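Long-range contacts in peptidase S15/CocE/NonD (Thaumarchaeota archaeon SCGC AB-539-E09, PDB 4PF1), which acts as a serine aminopeptidase of the alpha/beta-hydrolase fold, probably cleaving residues from the N-terminal end of peptides: residues 424-429 against 610-615; 136-141 against 174-179; 230-235 against 579-584; 274-279 against 302-307. All blocks are in the same frame, centred on the assembly; numbering follows the deposited sequence.

Interaction 1 (424-429 against 610-615)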
# COMPACT_ATOMS: atom_id res chain seq x y z
N ALA A 424 23.21 -37.65 -25.38
CA ALA A 424 23.04 -36.35 -24.75
C ALA A 424 21.71 -36.28 -24.00
O ALA A 424 20.67 -36.71 -24.52
CB ALA A 424 23.11 -35.23 -25.79
N PHE A 425 21.76 -35.77 -22.77
CA PHE A 425 20.61 -35.60 -21.89
C PHE A 425 20.95 -34.64 -20.76
O PHE A 425 22.13 -34.42 -20.47
CB PHE A 425 20.13 -36.96 -21.32
CG PHE A 425 21.19 -37.79 -20.63
CD1 PHE A 425 21.54 -37.56 -19.31
CD2 PHE A 425 21.81 -38.85 -21.30
CE1 PHE A 425 22.52 -38.34 -18.68
CE2 PHE A 425 22.78 -39.62 -20.67
CZ PHE A 425 23.13 -39.36 -19.36
N ASP A 426 19.93 -34.10 -20.11
CA ASP A 426 20.08 -33.27 -18.92
C ASP A 426 19.51 -34.05 -17.75
O ASP A 426 18.42 -34.61 -17.87
CB ASP A 426 19.41 -31.91 -19.09
CG ASP A 426 19.99 -31.11 -20.23
OD1 ASP A 426 21.16 -30.67 -20.12
OD2 ASP A 426 19.30 -30.96 -21.26
N GLU A 427 20.27 -34.16 -16.66
CA GLU A 427 19.89 -34.98 -15.51
C GLU A 427 19.59 -34.16 -14.26
O GLU A 427 20.23 -33.14 -14.01
CB GLU A 427 21.02 -35.98 -15.22
CG GLU A 427 20.63 -37.13 -14.31
CD GLU A 427 21.78 -38.07 -14.02
OE1 GLU A 427 22.61 -37.74 -13.14
OE2 GLU A 427 21.86 -39.13 -14.66
N TYR A 428 18.63 -34.65 -13.45
CA TYR A 428 18.27 -34.10 -12.14
C TYR A 428 17.59 -35.16 -11.29
O TYR A 428 17.07 -36.15 -11.82
CB TYR A 428 17.38 -32.84 -12.27
CG TYR A 428 15.95 -33.09 -12.68
CD1 TYR A 428 15.61 -33.27 -14.01
CD2 TYR A 428 14.91 -33.05 -11.74
CE1 TYR A 428 14.28 -33.41 -14.41
CE2 TYR A 428 13.59 -33.23 -12.12
CZ TYR A 428 13.27 -33.41 -13.46
OH TYR A 428 11.96 -33.57 -13.85
N VAL A 429 17.61 -34.97 -9.96
CA VAL A 429 16.98 -35.90 -9.04
C VAL A 429 15.72 -35.25 -8.47
O VAL A 429 15.78 -34.15 -7.92
CB VAL A 429 17.95 -36.38 -7.92
CG1 VAL A 429 17.24 -37.31 -6.94
CG2 VAL A 429 19.18 -37.06 -8.51
N VAL A 610 16.12 -35.75 -19.26
CA VAL A 610 15.45 -35.23 -20.45
C VAL A 610 16.45 -35.35 -21.61
O VAL A 610 17.47 -34.65 -21.65
CB VAL A 610 14.90 -33.80 -20.26
CG1 VAL A 610 14.48 -33.18 -21.59
CG2 VAL A 610 13.73 -33.80 -19.28
N TRP A 611 16.20 -36.31 -22.52
CA TRP A 611 17.09 -36.64 -23.63
C TRP A 611 16.94 -35.68 -24.81
O TRP A 611 15.84 -35.20 -25.10
CB TRP A 611 16.87 -38.09 -24.07
CG TRP A 611 17.42 -39.09 -23.10
CD1 TRP A 611 16.96 -39.37 -21.84
CD2 TRP A 611 18.57 -39.94 -23.30
NE1 TRP A 611 17.75 -40.33 -21.25
CE2 TRP A 611 18.74 -40.69 -22.12
CE3 TRP A 611 19.45 -40.14 -24.37
CZ2 TRP A 611 19.75 -41.66 -21.99
CZ3 TRP A 611 20.46 -41.08 -24.24
CH2 TRP A 611 20.61 -41.82 -23.05
N ARG A 612 18.06 -35.40 -25.50
CA ARG A 612 18.13 -34.46 -26.62
C ARG A 612 19.13 -34.97 -27.67
O ARG A 612 20.26 -34.47 -27.75
CB ARG A 612 18.49 -33.04 -26.14
CG ARG A 612 19.45 -33.02 -24.95
CD ARG A 612 19.93 -31.63 -24.64
NE ARG A 612 20.79 -31.61 -23.45
CZ ARG A 612 22.11 -31.75 -23.47
NH1 ARG A 612 22.75 -31.93 -24.63
NH2 ARG A 612 22.81 -31.71 -22.35
N THR A 613 18.73 -36.00 -28.42
CA THR A 613 19.55 -36.64 -29.45
C THR A 613 18.76 -36.73 -30.76
O THR A 613 17.57 -36.44 -30.77
CB THR A 613 20.01 -38.05 -28.99
OG1 THR A 613 18.86 -38.89 -28.85
CG2 THR A 613 20.79 -38.02 -27.69
N ALA A 614 19.41 -37.16 -31.86
CA ALA A 614 18.75 -37.35 -33.16
C ALA A 614 17.57 -38.34 -33.03
O ALA A 614 16.49 -38.08 -33.57
CB ALA A 614 19.75 -37.85 -34.20
N GLU A 615 17.78 -39.43 -32.26
CA GLU A 615 16.80 -40.48 -31.99
C GLU A 615 15.69 -39.98 -31.05
O GLU A 615 14.52 -40.27 -31.27
CB GLU A 615 17.50 -41.71 -31.38
CG GLU A 615 16.59 -42.92 -31.18
CD GLU A 615 17.28 -44.16 -30.62
OE1 GLU A 615 18.27 -44.01 -29.87
OE2 GLU A 615 16.79 -45.27 -30.91
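An antiparallel strand pair of the C-terminal, non-catalytic beta domain brings A424, F425 and D426 against V610, W611 and R612. D426 and V610 form a hydrogen-bonded pair, D426 N reaching V610 O at 3.0 Å and V610 N reaching D426 O at 2.9 Å. F425 and W611 follow as a non-hydrogen-bonded pair, and R612 N donates almost straight (176°) to A424 O, extending the ladder by one bond beyond the last bridge. On one face of the sheet, F425 CB sits squarely over the five-membered ring of W611, 3.8 Å from its centroid and 7° off the normal, a CH-pi contact. F425 CD2 continues over the six-membered ring, 3.6 Å from W611 CZ2; the two ring planes, 41° apart, are neither stacked nor perpendicular. On the other face R612 grips D426 side-on: NE meets OD2 at 2.7 Å and NH2 meets OD1 at 3.0 Å. Both oxygens lie near the guanidinium plane, yet the nitrogens approach from above the carboxylate plane. The extended run from CG to NE of R612 carries its head back along the strand to D426. W473 NE1 gives D426 OD2 a second donor, and strand 471-474 also packs on V610. On its other edge the backbone of W611 pairs with F493 of strand 489-496, placing strand 606-625 between that strand and 425-430.

Interaction 2 (136-141 against 174-179)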
# COMPACT_ATOMS: atom_id res chain seq x y z
N ASP A 136 -34.42 -29.12 -16.76
CA ASP A 136 -34.70 -28.10 -15.75
C ASP A 136 -34.67 -26.70 -16.39
O ASP A 136 -35.54 -25.88 -16.09
CB ASP A 136 -33.69 -28.19 -14.58
CG ASP A 136 -33.97 -29.29 -13.57
OD1 ASP A 136 -35.04 -29.94 -13.67
OD2 ASP A 136 -33.14 -29.49 -12.66
N THR A 137 -33.73 -26.47 -17.33
CA THR A 137 -33.61 -25.21 -18.09
C THR A 137 -34.86 -25.00 -18.95
O THR A 137 -35.39 -23.89 -18.97
CB THR A 137 -32.35 -25.21 -18.95
OG1 THR A 137 -31.20 -25.29 -18.10
CG2 THR A 137 -32.24 -23.99 -19.85
N TYR A 138 -35.31 -26.06 -19.67
CA TYR A 138 -36.50 -26.00 -20.52
C TYR A 138 -37.74 -25.59 -19.70
O TYR A 138 -38.51 -24.74 -20.15
CB TYR A 138 -36.75 -27.35 -21.24
CG TYR A 138 -37.92 -27.31 -22.20
CD1 TYR A 138 -39.23 -27.51 -21.75
CD2 TYR A 138 -37.73 -27.06 -23.56
CE1 TYR A 138 -40.31 -27.43 -22.63
CE2 TYR A 138 -38.81 -26.99 -24.44
CZ TYR A 138 -40.10 -27.18 -23.97
OH TYR A 138 -41.16 -27.10 -24.83
N ASP A 139 -37.92 -26.21 -18.51
CA ASP A 139 -39.06 -25.93 -17.63
C ASP A 139 -38.96 -24.52 -17.03
O ASP A 139 -39.99 -23.88 -16.80
CB ASP A 139 -39.17 -27.00 -16.53
CG ASP A 139 -39.29 -28.43 -17.05
OD1 ASP A 139 -39.74 -28.60 -18.21
OD2 ASP A 139 -38.94 -29.36 -16.30
N THR A 140 -37.72 -24.03 -16.80
CA THR A 140 -37.46 -22.69 -16.28
C THR A 140 -37.78 -21.62 -17.34
O THR A 140 -38.50 -20.67 -17.04
CB THR A 140 -36.00 -22.58 -15.77
OG1 THR A 140 -35.83 -23.46 -14.67
CG2 THR A 140 -35.62 -21.16 -15.36
N ILE A 141 -37.26 -21.79 -18.59
CA ILE A 141 -37.48 -20.83 -19.68
C ILE A 141 -38.98 -20.75 -20.03
O ILE A 141 -39.49 -19.65 -20.23
CB ILE A 141 -36.61 -21.16 -20.94
CG1 ILE A 141 -35.10 -21.01 -20.63
CG2 ILE A 141 -37.01 -20.27 -22.14
CD1 ILE A 141 -34.14 -21.52 -21.74
N PRO A 174 -32.94 -27.49 -26.86
CA PRO A 174 -33.23 -26.14 -26.35
C PRO A 174 -34.67 -25.70 -26.49
O PRO A 174 -35.36 -26.09 -27.44
CB PRO A 174 -32.30 -25.24 -27.17
CG PRO A 174 -32.09 -25.97 -28.43
CD PRO A 174 -32.09 -27.43 -28.06
N HIS A 175 -35.12 -24.87 -25.54
CA HIS A 175 -36.43 -24.26 -25.57
C HIS A 175 -36.45 -23.27 -26.74
O HIS A 175 -35.46 -22.56 -26.94
CB HIS A 175 -36.72 -23.54 -24.23
CG HIS A 175 -38.14 -23.10 -24.09
ND1 HIS A 175 -38.61 -21.97 -24.74
CD2 HIS A 175 -39.15 -23.64 -23.37
CE1 HIS A 175 -39.89 -21.87 -24.41
NE2 HIS A 175 -40.26 -22.86 -23.59
N PRO A 176 -37.55 -23.22 -27.55
CA PRO A 176 -37.58 -22.30 -28.71
C PRO A 176 -37.33 -20.83 -28.37
O PRO A 176 -36.93 -20.07 -29.25
CB PRO A 176 -38.99 -22.50 -29.29
CG PRO A 176 -39.77 -23.18 -28.21
CD PRO A 176 -38.79 -24.02 -27.47
N ALA A 177 -37.53 -20.42 -27.09
CA ALA A 177 -37.31 -19.04 -26.65
C ALA A 177 -35.81 -18.72 -26.45
O ALA A 177 -35.44 -17.55 -26.43
CB ALA A 177 -38.08 -18.77 -25.37
N LEU A 178 -34.94 -19.76 -26.32
CA LEU A 178 -33.49 -19.55 -26.18
C LEU A 178 -32.91 -19.14 -27.54
O LEU A 178 -32.97 -19.91 -28.50
CB LEU A 178 -32.78 -20.80 -25.62
CG LEU A 178 -31.27 -20.64 -25.36
CD1 LEU A 178 -31.00 -19.86 -24.07
CD2 LEU A 178 -30.58 -21.98 -25.31
N LYS A 179 -32.39 -17.90 -27.62
CA LYS A 179 -31.92 -17.29 -28.86
C LYS A 179 -30.39 -17.22 -28.99
O LYS A 179 -29.90 -17.08 -30.11
CB LYS A 179 -32.51 -15.88 -29.04
CG LYS A 179 -34.05 -15.82 -29.00
CD LYS A 179 -34.73 -16.63 -30.12
CE LYS A 179 -36.21 -16.77 -29.91
NZ LYS A 179 -36.85 -17.62 -30.94
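P174 brings its carbonyl carbon to the edge of the Y138 ring, with P174 C 4.4 Å from Y138 CD2. H175, next in sequence, meets helix 133-147 most broadly, wedged between Y138 and I141 about one helical turn apart. Its imidazole swings toward the helix with CG anti to the backbone N (chi1 -169°), which puts H175 CD2 over one face of the Y138 ring, 3.5 Å from Y138 CE2. The two ring planes are 48° apart and the centroids 4.7 Å, so the pair is oblique. The methyl CG2 of I141 covers a face of the imidazole, 3.8 Å from its centroid and 26° off the normal, a CH-pi contact. Two bonds fix the rotation of the imidazole: H175 ND1 accepts from A177 N at 3.0 Å, near the ring plane, and NE2 is bonded to D142 OD1, the residue that follows I141 on the helix.

P176 CD lies over the imidazole face opposite I141 and comes within 4.2 Å of Y138 CE2, a looser apolar contact. H175 to L178 form a type I beta turn, closed by L178 N to H175 O, which leads into strand 178-184 of the central mixed sheet. Helix 133-147 thus packs on the turn entering a parallel strand, in the alpha/beta-hydrolase part of the chain, and I141 also touches V155 of the adjoining strand 154-160. The methyl CB of A177 approaches I141 CG2 at 3.7 Å. L178 adds its CB beside I141 CD1, while its side chain reaches A157 on strand 154-160.

Interaction 3 (230-235 against 579-584)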
# COMPACT_ATOMS: atom_id res chain seq x y z
N ASP A 230 0.12 -22.27 5.93
CA ASP A 230 0.81 -22.73 4.72
C ASP A 230 0.25 -24.11 4.30
O ASP A 230 0.44 -25.10 5.02
CB ASP A 230 2.33 -22.79 4.97
CG ASP A 230 3.18 -23.11 3.76
OD1 ASP A 230 2.72 -22.87 2.62
OD2 ASP A 230 4.33 -23.56 3.94
N THR A 231 -0.44 -24.16 3.15
CA THR A 231 -1.07 -25.40 2.64
C THR A 231 -0.03 -26.43 2.20
O THR A 231 -0.28 -27.63 2.32
CB THR A 231 -2.06 -25.09 1.51
OG1 THR A 231 -1.38 -24.46 0.42
CG2 THR A 231 -3.23 -24.23 1.97
N TYR A 232 1.15 -25.96 1.72
CA TYR A 232 2.27 -26.82 1.31
C TYR A 232 2.61 -27.79 2.45
O TYR A 232 2.66 -29.00 2.23
CB TYR A 232 3.49 -25.96 0.94
CG TYR A 232 4.71 -26.74 0.51
CD1 TYR A 232 5.56 -27.32 1.46
CD2 TYR A 232 5.05 -26.87 -0.83
CE1 TYR A 232 6.70 -28.03 1.07
CE2 TYR A 232 6.19 -27.57 -1.23
CZ TYR A 232 7.01 -28.15 -0.27
OH TYR A 232 8.13 -28.85 -0.65
N ASP A 233 2.79 -27.25 3.67
CA ASP A 233 3.08 -28.00 4.88
C ASP A 233 1.95 -28.99 5.22
O ASP A 233 2.23 -30.16 5.47
CB ASP A 233 3.30 -27.04 6.05
CG ASP A 233 4.64 -27.21 6.72
OD1 ASP A 233 4.76 -28.13 7.55
OD2 ASP A 233 5.56 -26.43 6.41
N ALA A 234 0.69 -28.51 5.19
CA ALA A 234 -0.51 -29.30 5.52
C ALA A 234 -0.67 -30.54 4.62
O ALA A 234 -0.83 -31.64 5.14
CB ALA A 234 -1.75 -28.43 5.43
N TYR A 235 -0.62 -30.35 3.28
CA TYR A 235 -0.81 -31.44 2.32
C TYR A 235 0.38 -32.43 2.31
O TYR A 235 0.16 -33.63 2.11
CB TYR A 235 -1.09 -30.89 0.91
CG TYR A 235 -2.51 -30.37 0.75
CD1 TYR A 235 -2.84 -29.06 1.10
CD2 TYR A 235 -3.53 -31.20 0.29
CE1 TYR A 235 -4.15 -28.59 0.98
CE2 TYR A 235 -4.84 -30.73 0.15
CZ TYR A 235 -5.14 -29.43 0.51
OH TYR A 235 -6.43 -28.96 0.40
N SER A 579 7.26 -32.12 -10.00
CA SER A 579 6.25 -31.84 -8.98
C SER A 579 5.78 -30.38 -9.07
O SER A 579 6.53 -29.52 -9.55
CB SER A 579 6.78 -32.15 -7.58
OG SER A 579 8.01 -31.51 -7.31
N TRP A 580 4.53 -30.13 -8.65
CA TRP A 580 3.84 -28.83 -8.68
C TRP A 580 2.90 -28.82 -7.48
O TRP A 580 1.69 -28.94 -7.62
CB TRP A 580 3.07 -28.71 -10.01
CG TRP A 580 3.35 -27.49 -10.84
CD1 TRP A 580 4.19 -26.46 -10.55
CD2 TRP A 580 2.74 -27.17 -12.10
NE1 TRP A 580 4.15 -25.52 -11.55
CE2 TRP A 580 3.26 -25.92 -12.51
CE3 TRP A 580 1.80 -27.82 -12.92
CZ2 TRP A 580 2.89 -25.32 -13.72
CZ3 TRP A 580 1.43 -27.22 -14.11
CH2 TRP A 580 1.96 -25.98 -14.50
N PHE A 581 3.49 -28.71 -6.28
CA PHE A 581 2.85 -28.91 -4.98
C PHE A 581 2.54 -27.59 -4.22
O PHE A 581 3.30 -26.64 -4.34
CB PHE A 581 3.81 -29.79 -4.14
CG PHE A 581 3.20 -30.52 -2.98
CD1 PHE A 581 2.44 -31.67 -3.17
CD2 PHE A 581 3.38 -30.06 -1.68
CE1 PHE A 581 1.85 -32.33 -2.09
CE2 PHE A 581 2.79 -30.72 -0.60
CZ PHE A 581 2.04 -31.86 -0.81
N PRO A 582 1.45 -27.50 -3.40
CA PRO A 582 0.45 -28.54 -3.05
C PRO A 582 -0.76 -28.62 -3.98
O PRO A 582 -1.62 -29.46 -3.75
CB PRO A 582 0.03 -28.12 -1.64
CG PRO A 582 0.08 -26.62 -1.67
CD PRO A 582 1.20 -26.26 -2.64
N LEU A 583 -0.83 -27.74 -5.02
CA LEU A 583 -1.94 -27.73 -5.99
C LEU A 583 -2.16 -29.14 -6.54
O LEU A 583 -3.27 -29.65 -6.48
CB LEU A 583 -1.67 -26.72 -7.13
CG LEU A 583 -2.73 -26.61 -8.26
CD1 LEU A 583 -4.16 -26.41 -7.70
CD2 LEU A 583 -2.39 -25.48 -9.21
N TYR A 584 -1.08 -29.80 -6.99
CA TYR A 584 -1.13 -31.18 -7.46
C TYR A 584 -0.55 -32.10 -6.41
O TYR A 584 0.46 -31.75 -5.79
CB TYR A 584 -0.38 -31.34 -8.79
CG TYR A 584 -1.03 -30.59 -9.93
CD1 TYR A 584 -0.67 -29.29 -10.24
CD2 TYR A 584 -2.05 -31.18 -10.68
CE1 TYR A 584 -1.29 -28.59 -11.27
CE2 TYR A 584 -2.67 -30.50 -11.72
CZ TYR A 584 -2.29 -29.20 -12.01
OH TYR A 584 -2.91 -28.52 -13.03
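F581 reaches helix 231-238 through the rim of its ring, between Y232 and Y235. From CB, the torsion about CA-CB (chi1 -160°) sets CG anti to the backbone N and sends the ring at the helix. CD2 then stands over one face of the Y232 ring, 3.7 Å from Y232 CD2. The planes are 88° apart and the centroids 5.3 Å, which makes this an edge-to-face (T-shaped) pair with F581 supplying the edge. One atom farther out, CE2 lies 3.3 Å from the carbonyl oxygen Y232 O, in a near-planar approach at the ring edge. At the tip, CZ meets Y235 CB at 3.7 Å. P582, joined to F581 by a cis peptide, packs alongside: its CG is 3.3 Å from T231 OG1, and its CB is 3.9 Å from Y235 CB. The hydroxyls are bonded outside the pair of segments, T231 OG1 to T443 OG1 and E205 OE2, and Y232 OH to P435 O. On the second subunit, S466 packs against Y232. The T-shaped aromatic pair and the cis-proline join the helices inserted between strands 178-184 and 287-292 of the alpha/beta-hydrolase part to a loop of the C-terminal beta domain.

Interaction 4 (274-279 against 302-307)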
# COMPACT_ATOMS: atom_id res chain seq x y z
N MET A 274 -17.73 -32.41 -22.06
CA MET A 274 -18.68 -31.50 -22.71
C MET A 274 -18.40 -31.28 -24.19
O MET A 274 -19.34 -31.12 -24.96
CB MET A 274 -18.73 -30.15 -21.98
CG MET A 274 -19.30 -30.27 -20.58
SD MET A 274 -20.96 -30.98 -20.58
CE MET A 274 -21.93 -29.50 -20.87
N ASP A 275 -17.11 -31.29 -24.60
CA ASP A 275 -16.72 -31.15 -26.01
C ASP A 275 -17.18 -32.38 -26.81
O ASP A 275 -17.72 -32.23 -27.90
CB ASP A 275 -15.20 -30.93 -26.14
CG ASP A 275 -14.35 -32.08 -25.62
OD1 ASP A 275 -14.49 -32.42 -24.42
OD2 ASP A 275 -13.55 -32.62 -26.40
N LYS A 276 -16.99 -33.58 -26.24
CA LYS A 276 -17.37 -34.84 -26.88
C LYS A 276 -18.89 -35.01 -26.90
O LYS A 276 -19.45 -35.44 -27.91
CB LYS A 276 -16.68 -36.03 -26.18
CG LYS A 276 -15.17 -36.06 -26.39
CD LYS A 276 -14.47 -37.04 -25.46
CE LYS A 276 -12.97 -37.07 -25.66
NZ LYS A 276 -12.30 -35.86 -25.12
N MET A 277 -19.57 -34.59 -25.80
CA MET A 277 -21.03 -34.65 -25.66
C MET A 277 -21.72 -33.69 -26.66
O MET A 277 -22.59 -34.13 -27.42
CB MET A 277 -21.45 -34.32 -24.21
CG MET A 277 -22.91 -34.62 -23.90
SD MET A 277 -24.02 -33.23 -24.30
CE MET A 277 -23.78 -32.20 -22.86
N LEU A 278 -21.34 -32.39 -26.67
CA LEU A 278 -21.93 -31.37 -27.57
C LEU A 278 -21.69 -31.70 -29.06
O LEU A 278 -22.50 -31.30 -29.90
CB LEU A 278 -21.39 -29.97 -27.26
CG LEU A 278 -22.02 -29.26 -26.05
CD1 LEU A 278 -21.07 -28.25 -25.46
CD2 LEU A 278 -23.32 -28.58 -26.42
N ALA A 279 -20.60 -32.43 -29.37
CA ALA A 279 -20.27 -32.83 -30.74
C ALA A 279 -21.28 -33.86 -31.27
O ALA A 279 -21.53 -33.90 -32.47
CB ALA A 279 -18.86 -33.40 -30.80
N SER A 302 -12.65 -23.96 -23.13
CA SER A 302 -13.06 -23.04 -24.20
C SER A 302 -12.36 -23.30 -25.57
O SER A 302 -13.09 -23.45 -26.56
CB SER A 302 -12.89 -21.59 -23.76
OG SER A 302 -13.62 -21.35 -22.57
N PRO A 303 -11.01 -23.42 -25.67
CA PRO A 303 -10.41 -23.71 -27.00
C PRO A 303 -10.81 -25.09 -27.54
O PRO A 303 -10.99 -25.23 -28.75
CB PRO A 303 -8.91 -23.61 -26.75
CG PRO A 303 -8.74 -23.78 -25.30
CD PRO A 303 -9.96 -23.26 -24.64
N LYS A 304 -10.97 -26.10 -26.64
CA LYS A 304 -11.41 -27.45 -27.05
C LYS A 304 -12.86 -27.40 -27.56
O LYS A 304 -13.20 -28.12 -28.50
CB LYS A 304 -11.25 -28.46 -25.90
CG LYS A 304 -11.46 -29.93 -26.31
CD LYS A 304 -10.19 -30.58 -26.87
CE LYS A 304 -10.46 -31.92 -27.51
NZ LYS A 304 -10.77 -32.98 -26.51
N LEU A 305 -13.70 -26.52 -26.96
CA LEU A 305 -15.10 -26.33 -27.39
C LEU A 305 -15.15 -25.80 -28.81
O LEU A 305 -15.86 -26.37 -29.63
CB LEU A 305 -15.85 -25.36 -26.45
CG LEU A 305 -16.50 -25.96 -25.22
CD1 LEU A 305 -17.14 -24.86 -24.38
CD2 LEU A 305 -17.55 -27.01 -25.59
N TYR A 306 -14.37 -24.73 -29.11
CA TYR A 306 -14.32 -24.17 -30.47
C TYR A 306 -13.82 -25.23 -31.46
O TYR A 306 -14.40 -25.36 -32.53
CB TYR A 306 -13.43 -22.90 -30.53
CG TYR A 306 -13.12 -22.46 -31.94
CD1 TYR A 306 -14.07 -21.80 -32.72
CD2 TYR A 306 -11.89 -22.76 -32.53
CE1 TYR A 306 -13.79 -21.41 -34.03
CE2 TYR A 306 -11.61 -22.40 -33.85
CZ TYR A 306 -12.57 -21.73 -34.59
OH TYR A 306 -12.29 -21.36 -35.89
N LYS A 307 -12.75 -25.98 -31.10
CA LYS A 307 -12.14 -27.00 -31.95
C LYS A 307 -13.15 -28.07 -32.42
O LYS A 307 -13.10 -28.48 -33.58
CB LYS A 307 -10.95 -27.67 -31.23
CG LYS A 307 -10.13 -28.61 -32.13
CD LYS A 307 -8.86 -29.15 -31.45
CE LYS A 307 -9.11 -30.30 -30.49
NZ LYS A 307 -9.65 -31.51 -31.17
O HOH W 1 -12.12 -33.47 -23.64
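Helices 274-279 and 302-307 run nearly parallel, with a signed crossing angle of -23°, and their axes come within 9.2 Å, with D275 and L305 the nearest CA pair at 5.3 Å. The polar part of the contact is a salt bridge from K304 NZ to D275 OD2, 2.8 Å long, with the ammonium arriving from above the carboxylate plane, 37° out of it. K304 reaches there by bending: its CG stands anti to the backbone N, and kinks at chi2 (85°) and again at chi4 fold the chain over the carboxylate, so that K304 CG also lies 3.4 Å from D275 OD2. K276 comes from the same helix as D275, its NZ 3.5 Å from K304 NZ; the carboxylate, beside both ammonium groups, probably offsets their like charges, although its own ion pair with K276 is long. A water donates to D275 OD1 at 2.7 Å and accepts a weak bond from K304 NZ, closing a bridge between the two helices, while Y300 OH gives K304 NZ a further partner.

This salt-bridge network lies in the alpha/beta-hydrolase part of the chain, where helix 301-309 follows strand 287-292 and leads to the parallel strand 319-324. On the apolar part, L278 CD1 meets L305 CD2 at 3.7 Å, and L305 also packs on I289 of strand 287-292. L305 CD2 additionally approaches the backbone of D275, at its CA. L278 has further neighbours in T171 and in L309, farther along helix 301-309.

In the fold
From the N terminus, interaction 2 closes first, a short loop between helix 133-147 and the entry to strand 178-184. Segment 230-235 then opens interaction 3, and interaction 4 both opens and closes before its partner 579-584 arrives, so it is enclosed by that long loop. Interaction 1 opens at 424-429, also within it, but closes at 610-615 beyond it: interactions 1 and 3 cross. Interaction 2 ties a helix to a central-sheet strand; interaction 4, 21 Å away between centres, pairs two helices beside the same sheet. Interaction 1 ties strands of the C-terminal beta domain, 56 Å from interaction 2 between centres, and interaction 3 joins the two parts of the chain.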